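PDB 3VA7: KLLA0E08119p from Kluyveromyces lactis, which probably carboxylates urea using biotin, ATP and bicarbonate, and in the full-length enzyme goes on to hydrolyse the urea-1-carboxylate to ammonium and carbon dioxide. Local coordinates for residues A[360-364]-A[417-423]; A[265-270]-A[323-329]; A[982-987]-A[998-1002]; A[977-981]-A[1078-1082]. All coordinates share one frame; numbering follows the deposited sequence.

The four contacts fall into two groups on opposite sides of the chain's centre. Interactions 1 and 2 lie in the biotin carboxylase part and share one large antiparallel sheet: strands 362-372 and 264-270 are neighbours, and Arg423 of interaction 1 forms a salt bridge with Glu269 of interaction 2. Interaction 1 is a partly buried strand pairing, whereas interaction 2 is buried yet rich in charge. Interactions 3 and 4 belong to the carboxyltransferase part, with centres about 14 Å apart, and meet where Phe984 packs on Phe1078. Interaction 3 is a buried, apolar hairpin; interaction 4, nearer the surface, relies on a tyrosine ring, a proline and a water.

Interaction 1 (A[360-364]-A[417-423]); sequences SGASI and IVHGKDR
Ala362 and Gly420 bond to each other through both backbone groups, setting the register of an antiparallel pairing between strands 362-372 and 412-420 in the large sheet of the biotin carboxylase part. Ala362 N donates to Gly420 O at 2.7 Å, and Ala362 O receives Gly420 N. Ile364 and Val418 form the next hydrogen-bonded pair, with Val418 N 3.0 Å from Ile364 O. Between them lies the non-hydrogen-bonded pair Ser363 and His419, whose side chains share the sheet face turned away from Ala362, Ile364 and Val418.

Both of these polar side chains are spent on carbonyls of the partner segment, Val418 O in the strand and Ser360 O in the loop that leads into the other strand. With its hydroxyl anti to the backbone N (chi1 168°), Ser363 brings OG over the plane of the Val418 carbonyl and bonds its O at 2.9 Å; Ile364 N reaches the same oxygen from the opposite face, so two donors grip it. The imidazole of His419 lies alongside the other strand. Its NE2 donates to Ser360 O at 2.7 Å almost within the ring plane, and Ala362 O stands near the same ring edge, 3.4 Å from His419 CD2. The main chain of Gly361 between them has positive phi, a conformation that glycine takes readily.

Further out, helix 326-333 packs on the Ser363 face, while helix 423-435 lies against Ile364 and Val418. Asp422 is the N-cap of helix 423-435, its OD1 accepting from Asn424 N. Arg423 follows, paired with Glu269. The small methyl of Ala362 fits against this helix start, its CB 3.6 Å from Arg423 N.

Interaction 2 (A[265-270]-A[323-329]); sequences KVIEET and QVEHPIT. With GOL (glycerol), chain E.
Lys265 and Glu325 meet in a salt bridge, Lys265 NZ lying 2.8 Å from Glu325 OE2, which accepts through its syn lone pair. The long, bent lysine crosses the glutamate at about a right angle, and its NZ also donates to O1 of a glycerol, probably from the crystallisation liquor, at 3.0 Å. The same glycerol accepts from Val324 N through O3.

The other carboxylate oxygen, Glu325 OE1, pairs with Arg367, which also binds Glu268 OE2. Arg367, together with Lys265, is likely to offset the repulsion between the two carboxylates, whose planes stack 7° apart, Glu268 OE2 being 4.3 Å from Glu325 OE1. Within the turn 323-326, Gln323 O accepts twice from His326, from the backbone N and from ND1 at 2.9 Å, while Gln323 OE1 is bonded to Thr301.

At the far end a water donates to Thr270 OG1 and is 2.6 Å from Thr329 OG1; Glu254 O and Arg255 are further partners of these hydroxyls. Ile328 supplies the apolar part: with CG1 between backbone N and carbonyl carbon (chi1 60°), its CD1 lies against the main chain of Glu269 and the CB of Thr270, at 3.7 Å from the latter.

The Gln-Val-Glu-His-Pro sequence is the signature of ATP-grasp biotin carboxylases, and its place here is consistent with the active-site region of that domain.

Interaction 3 (A[982-987]-A[998-1002]); sequences AKFMVL and CAVPL
Met985 and Val1000 form the central hydrogen-bonded pair of two antiparallel segments, with Met985 N 3.1 Å from Val1000 O and Val1000 N returning to Met985 O. Leu987 N bonds Cys998 O, and Leu1002 N bonds Lys983 O at 2.7 Å, extending the ladder either way. The strand axes run at 143°, well short of strictly antiparallel, so the pair is strongly twisted.

Phe984, Val986, Ala999 and Pro1001 share one face. Pro1001 suits the non-hydrogen-bonded place opposite Phe984, where no N-H is needed for the pairing; its CG meets CE2 of the phenyl ring slantwise at 3.8 Å. Ala982 CB lies over one face of that ring, toward its rim, and the small Ala999 CB abuts Phe984 CB. On the Met985 and Val1000 face, Leu987 CD1 packs 3.6 Å from Val1000 CG1. Leu1002, with CG anti to its carbonyl carbon (chi1 -78°), sets CD2 3.9 Å from Met985 CB and CD1 beside Lys983 CB.

Strands 1031-1034 and 1075-1081 continue the sheet on the two sides. The arrangement is a beta hairpin of the carboxyltransferase part, close to its active site: the Cys998 side chain is about 7 Å from the bound urea.

Interaction 4 (A[977-981]-A[1078-1082]); sequences NMLYS and FYPVT
Phe1078 N donates to a water at 2.7 Å, and this water stands 3.0 Å from Leu979 O, where it is placed to donate. It thereby links the end of a helix to a strand whose backbones do not pair directly. Leu979 O also sits near the plane of the Phe1078 ring, at its edge, 3.5 Å from Phe1078 CD1.

Tyr980 carries most of the remaining contact. It is the first residue to leave helical geometry after helix 972-979, and its side chain, with CG anti to the carbonyl carbon (chi1 -67°), runs along strand 1075-1081. Pro1080 CB lies over one face of the ring, 4.0 Å from its centroid and 22° off the normal, a CH-pi contact; Pro1080 CD approaches Tyr980 CD1 at 3.5 Å. The peptide between Phe1078 and Tyr1079 meets the ring near its plane, at the edge. A tyrosine suits this place because its flat ring can rest on the proline while the hydroxyl carries on to a polar partner, Met932 O of strand 922-934.

The packing thus joins a helix terminus to the mixed sheet of the carboxyltransferase part, in which strand 922-934 runs parallel to strand 1075-1081. Phe1078, a bulky apolar residue, reaches Val1025 and Met932 in that sheet. The helix end itself is tied off by Ser981, whose OG donates to Asn977 O at 2.9 Å from above the carbonyl plane, with Tyr980 N adding a weak bond to the same oxygen.

Interaction 1 (A[360-364]-A[417-423])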
# COMPACT_ATOMS: atom_id res chain seq x y z
N SER A 360 1.70 44.49 5.49
CA SER A 360 1.84 44.54 4.07
C SER A 360 1.05 43.39 3.51
O SER A 360 1.42 42.23 3.64
CB SER A 360 3.32 44.40 3.76
OG SER A 360 3.59 44.69 2.42
N GLY A 361 -0.09 43.73 2.91
CA GLY A 361 -1.02 42.75 2.34
C GLY A 361 -1.89 42.07 3.36
O GLY A 361 -2.14 42.62 4.44
N ALA A 362 -2.37 40.88 3.02
CA ALA A 362 -3.20 40.10 3.93
C ALA A 362 -2.79 38.64 3.82
O ALA A 362 -2.27 38.22 2.78
CB ALA A 362 -4.70 40.26 3.62
N SER A 363 -3.03 37.87 4.88
CA SER A 363 -2.51 36.54 4.92
C SER A 363 -3.44 35.65 5.67
O SER A 363 -4.06 36.08 6.63
CB SER A 363 -1.10 36.51 5.53
OG SER A 363 -0.69 35.20 5.81
N ILE A 364 -3.57 34.42 5.17
CA ILE A 364 -4.46 33.45 5.78
C ILE A 364 -3.90 32.02 5.87
O ILE A 364 -3.05 31.61 5.08
CB ILE A 364 -5.96 33.54 5.28
CG1 ILE A 364 -6.53 32.15 5.15
CG2 ILE A 364 -6.27 34.51 4.01
CD1 ILE A 364 -7.46 31.88 6.28
N ILE A 417 -0.24 28.29 4.51
CA ILE A 417 -0.23 29.74 4.65
C ILE A 417 0.07 30.55 3.34
O ILE A 417 1.12 30.41 2.66
CB ILE A 417 0.77 30.14 5.74
CG1 ILE A 417 0.48 29.28 6.98
CG2 ILE A 417 0.73 31.64 6.04
CD1 ILE A 417 1.77 28.74 7.59
N VAL A 418 -0.85 31.46 3.07
CA VAL A 418 -0.91 32.20 1.83
C VAL A 418 -0.83 33.74 2.11
O VAL A 418 -1.32 34.21 3.15
CB VAL A 418 -2.23 31.74 1.18
CG1 VAL A 418 -3.18 32.86 0.93
CG2 VAL A 418 -1.93 30.87 0.01
N HIS A 419 -0.19 34.49 1.22
CA HIS A 419 0.09 35.94 1.43
C HIS A 419 -0.37 36.63 0.17
O HIS A 419 0.22 36.42 -0.91
CB HIS A 419 1.59 36.25 1.55
CG HIS A 419 1.87 37.66 1.99
ND1 HIS A 419 3.12 38.26 1.84
CD2 HIS A 419 1.07 38.59 2.57
CE1 HIS A 419 3.06 39.49 2.33
NE2 HIS A 419 1.83 39.72 2.77
N GLY A 420 -1.43 37.42 0.30
CA GLY A 420 -1.96 38.16 -0.84
C GLY A 420 -1.92 39.66 -0.64
O GLY A 420 -1.67 40.16 0.48
N LYS A 421 -2.18 40.38 -1.73
CA LYS A 421 -2.20 41.83 -1.77
C LYS A 421 -3.25 42.41 -0.85
O LYS A 421 -3.05 43.51 -0.35
CB LYS A 421 -2.45 42.32 -3.20
CG LYS A 421 -1.23 42.57 -4.06
CD LYS A 421 -1.69 42.45 -5.52
CE LYS A 421 -0.79 43.15 -6.54
NZ LYS A 421 0.65 43.00 -6.18
N ASP A 422 -4.33 41.67 -0.65
CA ASP A 422 -5.45 42.09 0.21
C ASP A 422 -6.39 40.90 0.48
O ASP A 422 -6.23 39.84 -0.11
CB ASP A 422 -6.21 43.27 -0.40
CG ASP A 422 -7.23 42.84 -1.45
OD1 ASP A 422 -8.45 42.75 -1.08
OD2 ASP A 422 -6.83 42.60 -2.63
N ARG A 423 -7.38 41.07 1.36
CA ARG A 423 -8.24 39.94 1.71
C ARG A 423 -8.70 39.07 0.51
O ARG A 423 -8.58 37.84 0.55
CB ARG A 423 -9.44 40.37 2.58
CG ARG A 423 -9.74 39.35 3.62
CD ARG A 423 -10.96 39.65 4.41
NE ARG A 423 -12.01 38.73 4.03
CZ ARG A 423 -12.56 37.82 4.83
NH1 ARG A 423 -12.23 37.68 6.10
NH2 ARG A 423 -13.50 37.05 4.33

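Interaction 2 (A[265-270]-A[323-329])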
# COMPACT_ATOMS: atom_id res chain seq x y z
N LYS A 265 -9.74 26.02 16.60
CA LYS A 265 -9.53 26.90 15.46
C LYS A 265 -9.21 26.08 14.20
O LYS A 265 -8.58 25.02 14.33
CB LYS A 265 -8.46 27.92 15.79
CG LYS A 265 -8.80 28.64 17.09
CD LYS A 265 -8.01 29.93 17.26
CE LYS A 265 -6.80 29.71 18.10
NZ LYS A 265 -6.49 30.91 18.91
N VAL A 266 -9.71 26.51 13.03
CA VAL A 266 -9.40 25.82 11.76
C VAL A 266 -8.88 26.76 10.71
O VAL A 266 -7.97 26.38 9.96
CB VAL A 266 -10.54 24.88 11.16
CG1 VAL A 266 -11.56 24.46 12.19
CG2 VAL A 266 -11.25 25.53 10.05
N ILE A 267 -9.42 27.98 10.65
CA ILE A 267 -8.88 29.01 9.76
C ILE A 267 -8.68 30.35 10.47
O ILE A 267 -9.57 30.84 11.19
CB ILE A 267 -9.75 29.22 8.47
CG1 ILE A 267 -9.44 28.15 7.44
CG2 ILE A 267 -9.54 30.59 7.80
CD1 ILE A 267 -10.59 27.22 7.22
N GLU A 268 -7.51 30.96 10.23
CA GLU A 268 -7.22 32.27 10.78
C GLU A 268 -6.75 33.22 9.70
O GLU A 268 -6.27 32.79 8.66
CB GLU A 268 -6.18 32.17 11.91
CG GLU A 268 -6.39 30.98 12.85
CD GLU A 268 -5.60 29.71 12.44
OE1 GLU A 268 -4.87 29.70 11.42
OE2 GLU A 268 -5.69 28.70 13.17
N GLU A 269 -6.89 34.51 9.97
CA GLU A 269 -6.52 35.57 9.01
C GLU A 269 -6.05 36.90 9.67
O GLU A 269 -6.36 37.22 10.82
CB GLU A 269 -7.71 35.87 8.08
CG GLU A 269 -8.85 36.64 8.75
CD GLU A 269 -9.95 36.98 7.73
OE1 GLU A 269 -11.17 36.62 7.96
OE2 GLU A 269 -9.56 37.61 6.70
N THR A 270 -5.34 37.68 8.87
CA THR A 270 -4.83 38.96 9.25
C THR A 270 -4.74 39.81 7.98
O THR A 270 -4.46 39.27 6.88
CB THR A 270 -3.44 38.83 10.00
OG1 THR A 270 -3.20 39.99 10.80
CG2 THR A 270 -2.26 38.66 9.06
N GLN A 323 1.83 31.15 19.50
CA GLN A 323 0.60 30.45 19.09
C GLN A 323 0.70 29.78 17.71
O GLN A 323 1.46 30.27 16.83
CB GLN A 323 -0.57 31.43 19.06
CG GLN A 323 -1.21 31.75 20.39
CD GLN A 323 -2.31 32.74 20.18
OE1 GLN A 323 -2.06 33.82 19.69
NE2 GLN A 323 -3.53 32.38 20.49
N VAL A 324 -0.08 28.69 17.53
CA VAL A 324 -0.15 27.98 16.27
C VAL A 324 -0.29 28.92 15.04
O VAL A 324 0.50 28.85 14.12
CB VAL A 324 -1.23 26.84 16.24
CG1 VAL A 324 -1.21 26.10 14.86
CG2 VAL A 324 -1.06 25.81 17.44
N GLU A 325 -1.22 29.88 15.09
CA GLU A 325 -1.45 30.80 13.95
C GLU A 325 -0.42 31.88 13.70
O GLU A 325 -0.66 32.74 12.82
CB GLU A 325 -2.83 31.49 14.01
CG GLU A 325 -3.11 32.23 15.29
CD GLU A 325 -3.75 31.36 16.39
OE1 GLU A 325 -3.45 30.15 16.48
OE2 GLU A 325 -4.57 31.89 17.17
N HIS A 326 0.67 31.89 14.46
CA HIS A 326 1.67 32.98 14.37
C HIS A 326 2.20 33.22 12.95
O HIS A 326 2.63 34.35 12.64
CB HIS A 326 2.87 32.75 15.33
CG HIS A 326 3.87 31.75 14.82
ND1 HIS A 326 3.68 30.39 14.93
CD2 HIS A 326 5.06 31.92 14.18
CE1 HIS A 326 4.70 29.76 14.37
NE2 HIS A 326 5.55 30.66 13.90
N PRO A 327 2.22 32.20 12.09
CA PRO A 327 2.78 32.50 10.75
C PRO A 327 2.04 33.53 9.91
O PRO A 327 2.68 34.17 9.09
CB PRO A 327 2.75 31.16 10.02
CG PRO A 327 2.76 30.08 11.15
CD PRO A 327 1.97 30.75 12.27
N ILE A 328 0.75 33.77 10.12
CA ILE A 328 0.13 34.79 9.25
C ILE A 328 0.68 36.20 9.53
O ILE A 328 0.95 37.00 8.59
CB ILE A 328 -1.41 34.75 9.24
CG1 ILE A 328 -1.99 34.98 10.63
CG2 ILE A 328 -1.89 33.42 8.69
CD1 ILE A 328 -3.46 35.15 10.61
N THR A 329 0.88 36.46 10.83
CA THR A 329 1.56 37.66 11.31
C THR A 329 2.94 37.81 10.65
O THR A 329 3.34 38.93 10.20
CB THR A 329 1.65 37.62 12.87
OG1 THR A 329 0.32 37.55 13.42
CG2 THR A 329 2.32 38.83 13.42
C1 GOL E . -5.14 28.26 20.97
O1 GOL E . -5.99 29.30 21.43
C2 GOL E . -3.89 28.73 20.19
O2 GOL E . -4.11 28.93 18.81
C3 GOL E . -2.82 27.64 20.23
O3 GOL E . -1.58 28.19 19.85
O HOH W 1 -0.60 39.92 12.75

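Interaction 3 (A[982-987]-A[998-1002])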
# COMPACT_ATOMS: atom_id res chain seq x y z
N ALA A 982 27.49 -17.49 -0.17
CA ALA A 982 27.16 -17.57 -1.58
C ALA A 982 27.02 -16.15 -2.17
O ALA A 982 26.80 -15.17 -1.45
CB ALA A 982 25.89 -18.41 -1.80
N LYS A 983 27.25 -16.06 -3.48
CA LYS A 983 27.03 -14.81 -4.19
C LYS A 983 25.89 -15.09 -5.16
O LYS A 983 26.03 -15.87 -6.13
CB LYS A 983 28.29 -14.38 -4.86
CG LYS A 983 29.17 -13.46 -4.04
CD LYS A 983 30.47 -13.30 -4.79
CE LYS A 983 31.61 -12.85 -3.91
NZ LYS A 983 32.86 -13.15 -4.65
N PHE A 984 24.71 -14.56 -4.81
CA PHE A 984 23.49 -14.86 -5.52
C PHE A 984 23.28 -13.84 -6.63
O PHE A 984 23.05 -12.65 -6.35
CB PHE A 984 22.33 -14.79 -4.57
CG PHE A 984 22.32 -15.85 -3.54
CD1 PHE A 984 22.62 -15.56 -2.23
CD2 PHE A 984 21.98 -17.16 -3.87
CE1 PHE A 984 22.58 -16.57 -1.25
CE2 PHE A 984 21.93 -18.17 -2.91
CZ PHE A 984 22.24 -17.86 -1.59
N MET A 985 23.41 -14.29 -7.89
CA MET A 985 23.11 -13.44 -9.04
C MET A 985 21.60 -13.48 -9.38
O MET A 985 21.05 -14.57 -9.69
CB MET A 985 23.92 -13.86 -10.26
CG MET A 985 23.58 -12.96 -11.47
SD MET A 985 24.79 -12.97 -12.80
CE MET A 985 25.98 -11.79 -12.19
N VAL A 986 20.95 -12.31 -9.31
CA VAL A 986 19.56 -12.19 -9.74
C VAL A 986 19.42 -12.54 -11.23
O VAL A 986 20.10 -11.94 -12.09
CB VAL A 986 19.06 -10.78 -9.53
CG1 VAL A 986 17.61 -10.70 -9.83
CG2 VAL A 986 19.39 -10.38 -8.14
N LEU A 987 18.59 -13.51 -11.56
CA LEU A 987 18.39 -13.86 -12.96
C LEU A 987 17.12 -13.26 -13.60
O LEU A 987 17.07 -13.10 -14.83
CB LEU A 987 18.39 -15.37 -13.14
CG LEU A 987 19.67 -16.07 -12.68
CD1 LEU A 987 19.55 -17.60 -12.79
CD2 LEU A 987 20.91 -15.51 -13.40
N CYS A 998 14.68 -14.15 -8.50
CA CYS A 998 15.15 -15.51 -8.63
C CYS A 998 16.66 -15.49 -8.92
O CYS A 998 17.13 -15.03 -9.96
CB CYS A 998 14.38 -16.24 -9.71
SG CYS A 998 14.89 -17.96 -10.03
N ALA A 999 17.45 -15.98 -7.98
CA ALA A 999 18.88 -15.79 -8.01
C ALA A 999 19.48 -17.16 -7.95
O ALA A 999 18.77 -18.11 -7.62
CB ALA A 999 19.31 -14.95 -6.80
N VAL A 1000 20.78 -17.26 -8.28
CA VAL A 1000 21.50 -18.53 -8.35
C VAL A 1000 22.92 -18.36 -7.85
O VAL A 1000 23.56 -17.35 -8.14
CB VAL A 1000 21.56 -19.07 -9.78
CG1 VAL A 1000 22.39 -18.17 -10.68
CG2 VAL A 1000 22.07 -20.49 -9.79
N PRO A 1001 23.40 -19.30 -7.03
CA PRO A 1001 24.72 -18.98 -6.52
C PRO A 1001 25.74 -18.95 -7.67
O PRO A 1001 25.61 -19.71 -8.64
CB PRO A 1001 24.99 -20.13 -5.54
CG PRO A 1001 23.68 -20.63 -5.19
CD PRO A 1001 22.85 -20.51 -6.41
N LEU A 1002 26.70 -18.04 -7.59
CA LEU A 1002 27.73 -17.87 -8.63
C LEU A 1002 28.74 -18.99 -8.50
O LEU A 1002 29.35 -19.39 -9.49
CB LEU A 1002 28.39 -16.49 -8.56
CG LEU A 1002 27.49 -15.38 -9.17
CD1 LEU A 1002 27.94 -13.98 -8.80
CD2 LEU A 1002 27.39 -15.54 -10.70

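Interaction 4 (A[977-981]-A[1078-1082])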
# COMPACT_ATOMS: atom_id res chain seq x y z
N ASN A 977 25.78 -22.10 6.34
CA ASN A 977 27.03 -21.52 5.90
C ASN A 977 26.97 -21.06 4.47
O ASN A 977 27.57 -20.01 4.16
CB ASN A 977 28.21 -22.50 6.00
CG ASN A 977 28.63 -22.78 7.44
OD1 ASN A 977 28.41 -21.96 8.37
ND2 ASN A 977 29.28 -23.96 7.63
N MET A 978 26.30 -21.82 3.59
CA MET A 978 26.28 -21.37 2.22
C MET A 978 25.43 -20.15 2.07
O MET A 978 25.84 -19.21 1.38
CB MET A 978 25.99 -22.45 1.20
CG MET A 978 24.62 -22.65 0.90
SD MET A 978 23.86 -21.49 -0.26
CE MET A 978 22.36 -22.44 -0.49
N LEU A 979 24.31 -20.07 2.78
CA LEU A 979 23.53 -18.86 2.72
C LEU A 979 24.32 -17.61 3.07
O LEU A 979 24.04 -16.50 2.56
CB LEU A 979 22.32 -18.98 3.61
CG LEU A 979 21.36 -20.05 3.09
CD1 LEU A 979 20.55 -20.52 4.23
CD2 LEU A 979 20.49 -19.40 2.00
N TYR A 980 25.34 -17.77 3.92
CA TYR A 980 26.14 -16.60 4.32
C TYR A 980 27.47 -16.52 3.58
O TYR A 980 28.31 -15.70 3.92
CB TYR A 980 26.39 -16.63 5.84
CG TYR A 980 25.17 -16.43 6.69
CD1 TYR A 980 24.42 -15.27 6.58
CD2 TYR A 980 24.76 -17.39 7.61
CE1 TYR A 980 23.33 -15.05 7.36
CE2 TYR A 980 23.66 -17.18 8.40
CZ TYR A 980 22.93 -15.99 8.29
OH TYR A 980 21.78 -15.70 9.06
N SER A 981 27.71 -17.39 2.61
CA SER A 981 28.92 -17.17 1.79
C SER A 981 28.69 -17.13 0.26
O SER A 981 29.57 -16.80 -0.49
CB SER A 981 30.05 -18.17 2.17
OG SER A 981 29.57 -19.47 2.13
N PHE A 1078 24.22 -12.52 1.68
CA PHE A 1078 23.65 -12.44 3.02
C PHE A 1078 24.68 -12.31 4.17
O PHE A 1078 25.78 -12.90 4.10
CB PHE A 1078 22.75 -13.63 3.26
CG PHE A 1078 21.49 -13.59 2.46
CD1 PHE A 1078 21.13 -14.68 1.68
CD2 PHE A 1078 20.65 -12.47 2.52
CE1 PHE A 1078 19.96 -14.65 0.92
CE2 PHE A 1078 19.49 -12.43 1.82
CZ PHE A 1078 19.11 -13.52 0.99
N TYR A 1079 24.35 -11.52 5.19
CA TYR A 1079 25.13 -11.51 6.44
C TYR A 1079 24.25 -11.80 7.66
O TYR A 1079 23.06 -11.40 7.70
CB TYR A 1079 25.98 -10.22 6.61
CG TYR A 1079 25.20 -8.93 6.86
CD1 TYR A 1079 24.83 -8.56 8.16
CD2 TYR A 1079 24.84 -8.08 5.78
CE1 TYR A 1079 24.11 -7.42 8.38
CE2 TYR A 1079 24.13 -6.92 5.98
CZ TYR A 1079 23.77 -6.58 7.28
OH TYR A 1079 23.07 -5.43 7.48
N PRO A 1080 24.80 -12.53 8.64
CA PRO A 1080 24.04 -13.00 9.86
C PRO A 1080 23.62 -11.90 10.83
O PRO A 1080 24.45 -11.10 11.20
CB PRO A 1080 25.06 -13.87 10.58
CG PRO A 1080 26.42 -13.26 10.09
CD PRO A 1080 26.19 -13.03 8.63
N VAL A 1081 22.32 -11.82 11.12
CA VAL A 1081 21.77 -11.12 12.27
C VAL A 1081 20.79 -12.02 13.02
O VAL A 1081 20.23 -13.02 12.49
CB VAL A 1081 20.98 -9.82 11.95
CG1 VAL A 1081 21.88 -8.75 11.47
CG2 VAL A 1081 19.74 -10.07 11.01
N THR A 1082 20.59 -11.62 14.27
CA THR A 1082 19.65 -12.23 15.18
C THR A 1082 18.23 -11.87 14.78
O THR A 1082 18.04 -10.84 14.17
CB THR A 1082 20.01 -11.65 16.57
OG1 THR A 1082 20.94 -12.55 17.19
CG2 THR A 1082 18.80 -11.41 17.46
O HOH W 2 25.92 -14.61 1.24